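Long-range contacts in uncharacterized protein YacP (Bacillus subtilis, PDB 5MQ8), which is an endoribonuclease, also known as Rae1, that takes part in ribosome-dependent mRNA decay: residues I49-A54 against I72-N77; K22-E27 against L56-E61. One frame throughout, in Å; residues are numbered along the deposited sequence.

How the contacts relate
Both contacts lie within the YacP-like NYN domain, a member of the PIN clan, with centres about 12 Å apart. Their segments alternate along the chain: 22-27, 49-54, 56-61, 72-77. Contact 1 joins strands 47-52 and 70-73 at one side of the parallel sheet. Contact 2 fastens part of the excursion between those strands to the beginning of helix 23-44, the helix that leads into strand 47-52. The two meet directly: Phe-73 CZ packs 3.3 Å from Lys-58 O, and Phe-52 CD1 lies 3.8 Å from Val-57 CG2. The phenylalanine face of the sheet, the loop and the helix thus form one continuous packing unit.

Contact 1 of 2, residues I49-A54 against I72-N77; sequences IVVFDA and IFTKEN
Val-51 and Phe-52 pair with Ile-72 and Phe-73 as parallel strands, attaching the outermost strand 70-73 to its neighbour in the sheet of this PIN-clan fold. Ile-72 sits opposite Val-51 and bonds to the residues flanking it, its N to Val-50 O (2.8 Å) and its O to Phe-52 N (2.9 Å). Thr-74 N continues the pattern to Phe-52 O at 3.0 Å. Beyond the strand ends a side chain takes over: Ala-54 N donates to Thr-74 OG1 at 3.1 Å, nearly straight at 166°. A chi1 of 58° sets this hydroxyl between the threonine's own N and carbonyl carbon and turns CG2 to Val-51 CG1, 4.0 Å away. Val-51 and Ile-72 face helix 80-90, where both touch Leu-87; earlier along the strand, Ile-49 CG2 meets Ile-72 CD1. On the other face, toward helix 23-44, Phe-52 CB sits over the Phe-73 ring, 4.0 Å from its centroid, in a CH-pi contact. The two rings are oblique, with planes at 34°, while Ala-54 CA approaches the Phe-73 edge. Because Thr-74 OG1 accepts the proton of Ala-54 N, its own proton can go to Glu-78 O in a weak hydrogen bond, and one hydroxyl joins the segments where regular strand pairing stops.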
loop_
_atom_site.group_PDB
_atom_site.type_symbol
_atom_site.label_atom_id
_atom_site.label_comp_id
_atom_site.label_asym_id
_atom_site.label_seq_id
_atom_site.Cartn_x
_atom_site.Cartn_y
_atom_site.Cartn_z
ATOM N N ILE A 49 -11.068 10.394 -19.045
ATOM C CA ILE A 49 -12.373 10.850 -18.580
ATOM C C ILE A 49 -13.318 9.652 -18.572
ATOM O O ILE A 49 -13.516 9.009 -19.601
ATOM C CB ILE A 49 -12.933 12.084 -19.346
ATOM C CG1 ILE A 49 -11.925 13.267 -19.307
ATOM C CG2 ILE A 49 -14.300 12.500 -18.755
ATOM C CD1 ILE A 49 -12.283 14.492 -20.171
ATOM N N VAL A 50 -13.899 9.352 -17.411
ATOM C CA VAL A 50 -14.826 8.228 -17.285
ATOM C C VAL A 50 -16.255 8.764 -17.265
ATOM O O VAL A 50 -16.597 9.587 -16.415
ATOM C CB VAL A 50 -14.498 7.293 -16.085
ATOM C CG1 VAL A 50 -15.395 6.057 -16.089
ATOM C CG2 VAL A 50 -13.031 6.868 -16.113
ATOM N N VAL A 51 -17.072 8.291 -18.205
ATOM C CA VAL A 51 -18.471 8.681 -18.360
ATOM C C VAL A 51 -19.385 7.541 -17.923
ATOM O O VAL A 51 -19.358 6.440 -18.488
ATOM C CB VAL A 51 -18.782 9.196 -19.800
ATOM C CG1 VAL A 51 -20.265 9.548 -19.972
ATOM C CG2 VAL A 51 -17.913 10.394 -20.139
ATOM N N PHE A 52 -20.182 7.815 -16.908
ATOM C CA PHE A 52 -21.127 6.869 -16.364
ATOM C C PHE A 52 -22.548 7.293 -16.689
ATOM O O PHE A 52 -22.930 8.449 -16.470
ATOM C CB PHE A 52 -20.972 6.737 -14.843
ATOM C CG PHE A 52 -19.714 6.049 -14.376
ATOM C CD1 PHE A 52 -19.513 4.691 -14.608
ATOM C CD2 PHE A 52 -18.755 6.741 -13.644
ATOM C CE1 PHE A 52 -18.357 4.046 -14.142
ATOM C CE2 PHE A 52 -17.600 6.092 -13.180
ATOM C CZ PHE A 52 -17.406 4.753 -13.441
ATOM N N ASP A 53 -23.337 6.343 -17.194
ATOM C CA ASP A 53 -24.740 6.566 -17.459
ATOM C C ASP A 53 -25.382 6.666 -16.049
ATOM O O ASP A 53 -25.315 5.704 -15.280
ATOM C CB ASP A 53 -25.316 5.373 -18.248
ATOM C CG ASP A 53 -26.776 5.557 -18.629
ATOM O OD1 ASP A 53 -27.624 5.652 -17.707
ATOM O OD2 ASP A 53 -27.066 5.625 -19.846
ATOM N N ALA A 54 -25.939 7.852 -15.705
ATOM C CA ALA A 54 -26.540 8.141 -14.391
ATOM C C ALA A 54 -27.735 7.248 -13.991
ATOM O O ALA A 54 -28.022 7.122 -12.797
ATOM C CB ALA A 54 -26.930 9.609 -14.310
ATOM N N ILE A 72 -17.587 11.807 -15.002
ATOM C CA ILE A 72 -18.765 12.555 -15.446
ATOM C C ILE A 72 -19.976 11.655 -15.540
ATOM O O ILE A 72 -19.895 10.575 -16.110
ATOM C CB ILE A 72 -18.479 13.337 -16.769
ATOM C CG1 ILE A 72 -17.529 14.512 -16.495
ATOM C CG2 ILE A 72 -19.772 13.859 -17.431
ATOM C CD1 ILE A 72 -16.874 15.075 -17.667
ATOM N N PHE A 73 -21.088 12.092 -14.955
ATOM C CA PHE A 73 -22.349 11.381 -15.038
ATOM C C PHE A 73 -23.212 12.067 -16.096
ATOM O O PHE A 73 -23.154 13.291 -16.228
ATOM C CB PHE A 73 -23.047 11.322 -13.667
ATOM C CG PHE A 73 -22.461 10.273 -12.750
ATOM C CD1 PHE A 73 -21.286 10.513 -12.052
ATOM C CD2 PHE A 73 -23.065 9.032 -12.611
ATOM C CE1 PHE A 73 -20.727 9.534 -11.222
ATOM C CE2 PHE A 73 -22.511 8.058 -11.775
ATOM C CZ PHE A 73 -21.337 8.314 -11.093
ATOM N N THR A 74 -23.968 11.281 -16.888
ATOM C CA THR A 74 -24.849 11.838 -17.924
ATOM C C THR A 74 -26.040 12.574 -17.275
ATOM O O THR A 74 -26.295 12.393 -16.082
ATOM C CB THR A 74 -25.344 10.736 -18.884
ATOM O OG1 THR A 74 -26.043 9.727 -18.150
ATOM C CG2 THR A 74 -24.234 10.125 -19.715
ATOM N N LYS A 75 -26.746 13.424 -18.057
ATOM C CA LYS A 75 -27.971 14.106 -17.625
ATOM C C LYS A 75 -29.110 13.093 -17.777
ATOM O O LYS A 75 -28.878 11.994 -18.295
ATOM C CB LYS A 75 -28.274 15.340 -18.506
ATOM C CG LYS A 75 -27.303 16.508 -18.375
ATOM C CD LYS A 75 -27.736 17.583 -17.377
ATOM C CE LYS A 75 -28.654 18.619 -17.983
ATOM N NZ LYS A 75 -29.044 19.646 -16.985
ATOM N N GLU A 76 -30.349 13.510 -17.434
ATOM C CA GLU A 76 -31.584 12.708 -17.417
ATOM C C GLU A 76 -31.809 11.763 -18.645
ATOM O O GLU A 76 -31.787 10.548 -18.446
ATOM C CB GLU A 76 -32.822 13.593 -17.176
ATOM C CG GLU A 76 -33.902 12.887 -16.363
ATOM C CD GLU A 76 -35.038 13.768 -15.873
ATOM O OE1 GLU A 76 -34.876 14.413 -14.811
ATOM O OE2 GLU A 76 -36.100 13.796 -16.538
ATOM N N ASN A 77 -32.052 12.275 -19.865
ATOM C CA ASN A 77 -32.298 11.367 -21.004
ATOM C C ASN A 77 -31.113 11.282 -21.961
ATOM O O ASN A 77 -31.262 10.994 -23.160
ATOM C CB ASN A 77 -33.597 11.735 -21.732
ATOM C CG ASN A 77 -34.838 11.290 -20.993
ATOM O OD1 ASN A 77 -35.456 12.051 -20.241
ATOM N ND2 ASN A 77 -35.222 10.039 -21.185
#

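Contact 2 of 2, residues K22-E27 against L56-E61; sequences KANSFE and LVKGLE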
loop_
_atom_site.group_PDB
_atom_site.type_symbol
_atom_site.label_atom_id
_atom_site.label_comp_id
_atom_site.label_asym_id
_atom_site.label_seq_id
_atom_site.Cartn_x
_atom_site.Cartn_y
_atom_site.Cartn_z
ATOM N N LYS A 22 -22.249 -5.665 -8.507
ATOM C CA LYS A 22 -23.542 -5.071 -8.859
ATOM C C LYS A 22 -24.319 -4.364 -7.735
ATOM O O LYS A 22 -25.249 -3.604 -8.045
ATOM C CB LYS A 22 -24.445 -6.132 -9.527
ATOM C CG LYS A 22 -24.529 -7.479 -8.805
ATOM C CD LYS A 22 -24.814 -8.610 -9.784
ATOM C CE LYS A 22 -24.734 -9.980 -9.144
ATOM N NZ LYS A 22 -23.330 -10.428 -8.932
ATOM N N ALA A 23 -23.957 -4.590 -6.458
ATOM C CA ALA A 23 -24.677 -3.995 -5.324
ATOM C C ALA A 23 -24.708 -2.467 -5.356
ATOM O O ALA A 23 -23.748 -1.842 -5.810
ATOM C CB ALA A 23 -24.108 -4.498 -4.005
ATOM N N ASN A 24 -25.844 -1.877 -4.916
ATOM C CA ASN A 24 -26.096 -0.432 -4.851
ATOM C C ASN A 24 -25.712 0.292 -6.170
ATOM O O ASN A 24 -24.926 1.242 -6.160
ATOM C CB ASN A 24 -25.421 0.179 -3.601
ATOM C CG ASN A 24 -25.796 1.615 -3.247
ATOM O OD1 ASN A 24 -25.050 2.307 -2.564
ATOM N ND2 ASN A 24 -26.958 2.107 -3.682
ATOM N N SER A 25 -26.269 -0.198 -7.307
ATOM C CA SER A 25 -26.065 0.312 -8.673
ATOM C C SER A 25 -24.565 0.332 -9.096
ATOM O O SER A 25 -24.030 1.357 -9.544
ATOM C CB SER A 25 -26.744 1.672 -8.867
ATOM O OG SER A 25 -28.155 1.574 -8.764
ATOM N N PHE A 26 -23.905 -0.839 -8.940
ATOM C CA PHE A 26 -22.503 -1.105 -9.284
ATOM C C PHE A 26 -21.502 -0.159 -8.589
ATOM O O PHE A 26 -20.505 0.225 -9.197
ATOM C CB PHE A 26 -22.316 -1.105 -10.817
ATOM C CG PHE A 26 -23.085 -2.172 -11.556
ATOM C CD1 PHE A 26 -22.534 -3.435 -11.760
ATOM C CD2 PHE A 26 -24.343 -1.904 -12.091
ATOM C CE1 PHE A 26 -23.229 -4.414 -12.479
ATOM C CE2 PHE A 26 -25.047 -2.891 -12.794
ATOM C CZ PHE A 26 -24.483 -4.136 -12.985
ATOM N N GLU A 27 -21.770 0.198 -7.312
ATOM C CA GLU A 27 -20.955 1.119 -6.513
ATOM C C GLU A 27 -19.502 0.665 -6.386
ATOM O O GLU A 27 -18.596 1.478 -6.561
ATOM C CB GLU A 27 -21.582 1.354 -5.136
ATOM C CG GLU A 27 -20.859 2.408 -4.311
ATOM C CD GLU A 27 -21.385 2.652 -2.911
ATOM O OE1 GLU A 27 -21.873 1.689 -2.273
ATOM O OE2 GLU A 27 -21.263 3.803 -2.433
ATOM N N LEU A 56 -27.855 3.937 -14.663
ATOM C CA LEU A 56 -27.345 2.581 -14.418
ATOM C C LEU A 56 -26.279 2.507 -13.318
ATOM O O LEU A 56 -26.149 1.471 -12.655
ATOM C CB LEU A 56 -26.802 1.965 -15.722
ATOM C CG LEU A 56 -27.757 1.923 -16.926
ATOM C CD1 LEU A 56 -26.988 1.920 -18.225
ATOM C CD2 LEU A 56 -28.684 0.722 -16.854
ATOM N N VAL A 57 -25.488 3.579 -13.148
ATOM C CA VAL A 57 -24.414 3.591 -12.159
ATOM C C VAL A 57 -24.692 4.608 -11.058
ATOM O O VAL A 57 -25.096 5.739 -11.343
ATOM C CB VAL A 57 -23.009 3.790 -12.808
ATOM C CG1 VAL A 57 -21.883 3.657 -11.772
ATOM C CG2 VAL A 57 -22.786 2.818 -13.970
ATOM N N LYS A 58 -24.453 4.182 -9.803
ATOM C CA LYS A 58 -24.611 4.959 -8.576
ATOM C C LYS A 58 -23.783 6.242 -8.641
ATOM O O LYS A 58 -22.590 6.198 -8.962
ATOM C CB LYS A 58 -24.195 4.091 -7.371
ATOM C CG LYS A 58 -24.122 4.803 -6.026
ATOM C CD LYS A 58 -25.421 4.816 -5.245
ATOM C CE LYS A 58 -25.450 5.955 -4.252
ATOM N NZ LYS A 58 -24.459 5.776 -3.150
ATOM N N GLY A 59 -24.443 7.364 -8.352
ATOM C CA GLY A 59 -23.829 8.686 -8.327
ATOM C C GLY A 59 -22.848 8.833 -7.182
ATOM O O GLY A 59 -22.962 8.142 -6.159
ATOM N N LEU A 60 -21.851 9.705 -7.378
ATOM C CA LEU A 60 -20.790 9.996 -6.414
ATOM C C LEU A 60 -21.326 10.624 -5.122
ATOM O O LEU A 60 -20.870 10.248 -4.035
ATOM C CB LEU A 60 -19.732 10.908 -7.067
ATOM C CG LEU A 60 -18.382 10.294 -7.474
ATOM C CD1 LEU A 60 -18.501 8.852 -7.946
ATOM C CD2 LEU A 60 -17.719 11.127 -8.555
ATOM N N GLU A 61 -22.315 11.552 -5.243
ATOM C CA GLU A 61 -22.941 12.292 -4.135
ATOM C C GLU A 61 -21.863 13.052 -3.337
ATOM O O GLU A 61 -21.342 14.053 -3.835
ATOM C CB GLU A 61 -23.810 11.379 -3.231
ATOM C CG GLU A 61 -25.073 10.840 -3.881
ATOM C CD GLU A 61 -25.985 10.086 -2.929
ATOM O OE1 GLU A 61 -27.025 10.655 -2.526
ATOM O OE2 GLU A 61 -25.654 8.929 -2.580
HETATM O O HOH W 1 -21.247 6.449 -3.561
#
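The Phe-26 ring meets Leu-56 at its edge: Leu-56 O lies near the ring plane, 3.9 Å from CD2. The side chain also touches Ile-12 of helix 8-14. Next to the ring, the backbone makes the firm link of the contact. Lys-58 N donates to Ser-25 O at 2.9 Å and 165°, in the carbonyl plane and on a lone pair. Val-57 CA adds a CA-H...O contact to the same oxygen at 3.5 Å, so Ser-25 O receives one hydrogen bond and one much weaker CA-H contact from successive residues of the loop. Asn-24, Ser-25 and Phe-26 all have left-handed helical backbone angles, phi being 57° at Ser-25, before Glu-27 takes up right-handed helical angles. This unusual turn at the beginning of helix 23-44 receives the loop that connects two neighbouring parallel strands, 47-52 and 70-73. Lys-58 covers the turn with its aliphatic chain. Its CB packs 3.2 Å from Asn-24 O, and its CD lies 3.8 Å from Asn-24 CG, the two side chains crossing at a slant. A bend at chi2 (89°) carries the lysine alongside Glu-27, both pointing the same way. There Lys-58 NZ and Glu-27 OE2 form a long salt bridge of 3.8 Å, supplemented by a water that donates to Glu-27 OE2 at 2.9 Å and weakly accepts from Lys-58 NZ. Glu-61 OE2 joins the network through a weak bond from Lys-58 NZ at 3.4 Å, so the ammonium group probably offsets the charges of both glutamates. Glu-27 has a further weak ion pair with Lys-63, and Arg-30, one helical turn on, donates through NH2 to Lys-58 O.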